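Local coordinates for protein 4-dehydrase (Streptomyces venezuelae, PDB 2PO3) that probably acts as a pyridoxal phosphate-dependent sugar aminotransferase in desosamine biosynthesis, here holding its TDP-sugar product as an external aldimine, at residues H311-L319 against R353-L361. Residues are numbered along the deposited sequence; the frame is centred on the assembly and turned at random.
Sequences HRDLVMEVL and RLAARVLSL
Arg312, in the first turn of helix 312-321, pushes its guanidinium into the bend where helix 349-355 gives way to strand 358-361, the tightest part of the contact. NH1 donates twice: to Val358 O at 2.7 Å, in the carbonyl plane on a lone pair, and to Ala355 O at 2.9 Å in a straighter bond (162°). Ala356 O lies over one face of the group, 3.5 Å above its plane. With CG anti to the backbone N (chi1 -173°), the chain bends at chi2 and chi3 and curls its end back to Asp313, whose OD1 takes both NE and NH2 from one face of the carboxylate plane, fixing the guanidinium's rotation. Strand 358-361 edges a small antiparallel sheet with 299-303 and 283-285, consistent with the C-terminal domain of a fold type I aminotransferase; residues 312-319 run 24° from parallel to it. Here the packing is ordinary and apolar: Leu359 CD2 meets Val315 CG1 at 4.0 Å and Leu319 CD2 at 4.5 Å, and helix 369-394 also covers Val315. A leucine in place of Arg312 would probably leave the Ala355 and Val358 carbonyls without their shared donor and Asp313 without its charged mate. The looser side is at His311 and Ala356, both partly exposed. His311 is the N-cap residue, its ND1 accepting from Asp313 N in the ring plane; a water over the imidazole face bridges Arg312 N and Ala356 O.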
loop_
_atom_site.group_PDB
_atom_site.type_symbol
_atom_site.label_atom_id
_atom_site.label_comp_id
_atom_site.label_asym_id
_atom_site.label_seq_id
_atom_site.Cartn_x
_atom_site.Cartn_y
_atom_site.Cartn_z
ATOM N N HIS A 311 25.505 -28.605 -4.339
ATOM C CA HIS A 311 24.171 -28.034 -4.530
ATOM C C HIS A 311 24.196 -26.516 -4.412
ATOM O O HIS A 311 24.962 -26.001 -3.598
ATOM C CB HIS A 311 23.189 -28.491 -3.417
ATOM C CG HIS A 311 21.725 -28.244 -3.739
ATOM N ND1 HIS A 311 21.110 -26.982 -3.597
ATOM C CD2 HIS A 311 20.762 -29.106 -4.210
ATOM C CE1 HIS A 311 19.832 -27.103 -3.974
ATOM N NE2 HIS A 311 19.594 -28.365 -4.347
ATOM N N ARG A 312 23.330 -25.834 -5.205
ATOM C CA ARG A 312 23.146 -24.370 -5.218
ATOM C C ARG A 312 23.041 -23.774 -3.798
ATOM O O ARG A 312 23.615 -22.739 -3.439
ATOM C CB ARG A 312 21.842 -24.096 -5.974
ATOM C CG ARG A 312 21.530 -22.622 -6.248
ATOM C CD ARG A 312 20.792 -21.965 -5.081
ATOM N NE ARG A 312 19.672 -22.745 -4.521
ATOM C CZ ARG A 312 18.486 -22.928 -5.113
ATOM N NH1 ARG A 312 18.219 -22.413 -6.306
ATOM N NH2 ARG A 312 17.535 -23.648 -4.499
ATOM N N ASP A 313 22.288 -24.465 -2.953
ATOM C CA ASP A 313 22.080 -24.013 -1.593
ATOM C C ASP A 313 23.351 -23.842 -0.802
ATOM O O ASP A 313 23.523 -22.871 -0.059
ATOM C CB ASP A 313 21.131 -24.947 -0.832
ATOM C CG ASP A 313 19.713 -24.895 -1.327
ATOM O OD1 ASP A 313 19.325 -24.068 -2.135
ATOM O OD2 ASP A 313 18.955 -25.822 -0.776
ATOM N N LEU A 314 24.234 -24.817 -0.963
ATOM C CA LEU A 314 25.499 -24.818 -0.270
ATOM C C LEU A 314 26.399 -23.733 -0.827
ATOM O O LEU A 314 27.142 -23.055 -0.091
ATOM C CB LEU A 314 26.171 -26.196 -0.300
ATOM C CG LEU A 314 27.330 -26.298 0.708
ATOM C CD1 LEU A 314 26.938 -25.798 2.104
ATOM C CD2 LEU A 314 27.778 -27.753 0.807
ATOM N N VAL A 315 26.293 -23.575 -2.149
ATOM C CA VAL A 315 27.063 -22.537 -2.776
ATOM C C VAL A 315 26.663 -21.205 -2.100
ATOM O O VAL A 315 27.502 -20.373 -1.672
ATOM C CB VAL A 315 26.775 -22.472 -4.266
ATOM C CG1 VAL A 315 27.338 -21.132 -4.715
ATOM C CG2 VAL A 315 27.473 -23.625 -5.020
ATOM N N MET A 316 25.345 -21.027 -1.956
ATOM C CA MET A 316 24.775 -19.836 -1.326
ATOM C C MET A 316 25.371 -19.559 0.053
ATOM O O MET A 316 25.830 -18.457 0.413
ATOM C CB MET A 316 23.262 -20.015 -1.202
ATOM C CG MET A 316 22.478 -19.477 -2.379
ATOM S SD MET A 316 20.824 -18.876 -1.886
ATOM C CE MET A 316 20.936 -19.032 -0.106
ATOM N N GLU A 317 25.353 -20.605 0.855
ATOM C CA GLU A 317 25.879 -20.509 2.209
ATOM C C GLU A 317 27.349 -20.129 2.247
ATOM O O GLU A 317 27.779 -19.306 3.060
ATOM C CB GLU A 317 25.738 -21.851 2.942
ATOM C CG GLU A 317 24.296 -22.191 3.353
ATOM C CD GLU A 317 24.273 -23.229 4.448
ATOM O OE1 GLU A 317 23.915 -24.386 4.274
ATOM O OE2 GLU A 317 24.730 -22.770 5.591
ATOM N N VAL A 318 28.125 -20.750 1.363
ATOM C CA VAL A 318 29.550 -20.495 1.306
ATOM C C VAL A 318 29.823 -19.035 1.001
ATOM O O VAL A 318 30.709 -18.414 1.588
ATOM C CB VAL A 318 30.244 -21.397 0.286
ATOM C CG1 VAL A 318 31.726 -21.063 0.189
ATOM C CG2 VAL A 318 30.074 -22.871 0.652
ATOM N N LEU A 319 29.044 -18.489 0.064
ATOM C CA LEU A 319 29.261 -17.091 -0.278
ATOM C C LEU A 319 28.749 -16.179 0.839
ATOM O O LEU A 319 29.349 -15.174 1.207
ATOM C CB LEU A 319 28.620 -16.707 -1.620
ATOM C CG LEU A 319 29.288 -17.268 -2.885
ATOM C CD1 LEU A 319 29.627 -18.756 -2.767
ATOM C CD2 LEU A 319 28.347 -17.047 -4.076
ATOM N N ARG A 353 12.923 -28.247 -11.586
ATOM C CA ARG A 353 14.318 -28.409 -11.889
ATOM C C ARG A 353 15.076 -27.092 -11.928
ATOM O O ARG A 353 16.228 -26.983 -11.486
ATOM C CB ARG A 353 14.428 -29.202 -13.187
ATOM C CG ARG A 353 15.825 -29.529 -13.649
ATOM C CD ARG A 353 15.802 -29.979 -15.113
ATOM N NE ARG A 353 17.103 -29.912 -15.796
ATOM C CZ ARG A 353 17.657 -28.789 -16.244
ATOM N NH1 ARG A 353 17.068 -27.591 -16.098
ATOM N NH2 ARG A 353 18.839 -28.872 -16.852
ATOM N N LEU A 354 14.442 -26.071 -12.467
ATOM C CA LEU A 354 15.099 -24.771 -12.561
ATOM C C LEU A 354 15.208 -24.154 -11.189
ATOM O O LEU A 354 16.224 -23.588 -10.786
ATOM C CB LEU A 354 14.246 -23.849 -13.459
ATOM C CG LEU A 354 14.801 -22.454 -13.797
ATOM C CD1 LEU A 354 16.216 -22.577 -14.348
ATOM C CD2 LEU A 354 13.937 -21.837 -14.881
ATOM N N ALA A 355 14.129 -24.276 -10.450
ATOM C CA ALA A 355 14.115 -23.697 -9.117
ATOM C C ALA A 355 15.230 -24.173 -8.281
ATOM O O ALA A 355 15.692 -23.456 -7.394
ATOM C CB ALA A 355 12.856 -23.966 -8.352
ATOM N N ALA A 356 15.667 -25.383 -8.541
ATOM C CA ALA A 356 16.769 -25.901 -7.734
ATOM C C ALA A 356 18.144 -25.488 -8.184
ATOM O O ALA A 356 19.100 -25.690 -7.430
ATOM C CB ALA A 356 16.800 -27.419 -7.705
ATOM N N ARG A 357 18.263 -24.955 -9.405
ATOM C CA ARG A 357 19.595 -24.561 -9.910
ATOM C C ARG A 357 19.997 -23.083 -9.832
ATOM O O ARG A 357 21.188 -22.751 -9.790
ATOM C CB ARG A 357 19.720 -25.005 -11.365
ATOM C CG ARG A 357 19.172 -26.415 -11.528
ATOM C CD ARG A 357 18.740 -26.734 -12.941
ATOM N NE ARG A 357 19.658 -26.217 -13.946
ATOM C CZ ARG A 357 20.745 -26.872 -14.383
ATOM N NH1 ARG A 357 21.068 -28.076 -13.932
ATOM N NH2 ARG A 357 21.535 -26.334 -15.320
ATOM N N VAL A 358 18.990 -22.200 -9.837
ATOM C CA VAL A 358 19.149 -20.746 -9.835
ATOM C C VAL A 358 19.758 -20.033 -8.643
ATOM O O VAL A 358 19.424 -20.295 -7.479
ATOM C CB VAL A 358 17.908 -20.038 -10.393
ATOM C CG1 VAL A 358 17.567 -20.645 -11.758
ATOM C CG2 VAL A 358 16.692 -20.134 -9.456
ATOM N N LEU A 359 20.653 -19.092 -8.970
ATOM C CA LEU A 359 21.312 -18.290 -7.952
ATOM C C LEU A 359 21.480 -16.884 -8.486
ATOM O O LEU A 359 22.038 -16.691 -9.581
ATOM C CB LEU A 359 22.692 -18.850 -7.530
ATOM C CG LEU A 359 23.192 -18.050 -6.341
ATOM C CD1 LEU A 359 22.295 -18.263 -5.144
ATOM C CD2 LEU A 359 24.575 -18.491 -5.950
ATOM N N SER A 360 20.995 -15.900 -7.730
ATOM C CA SER A 360 21.110 -14.503 -8.167
ATOM C C SER A 360 22.348 -13.837 -7.553
ATOM O O SER A 360 22.549 -13.864 -6.349
ATOM C CB SER A 360 19.829 -13.728 -7.816
ATOM O OG SER A 360 19.533 -12.783 -8.827
ATOM N N LEU A 361 23.202 -13.220 -8.350
ATOM C CA LEU A 361 24.413 -12.565 -7.831
ATOM C C LEU A 361 24.327 -11.030 -7.764
ATOM O O LEU A 361 23.620 -10.410 -8.549
ATOM C CB LEU A 361 25.544 -12.952 -8.806
ATOM C CG LEU A 361 25.612 -14.466 -9.043
ATOM C CD1 LEU A 361 26.655 -14.781 -10.093
ATOM C CD2 LEU A 361 26.016 -15.162 -7.746
HETATM O O HOH W 1 21.603 -27.391 -7.348
#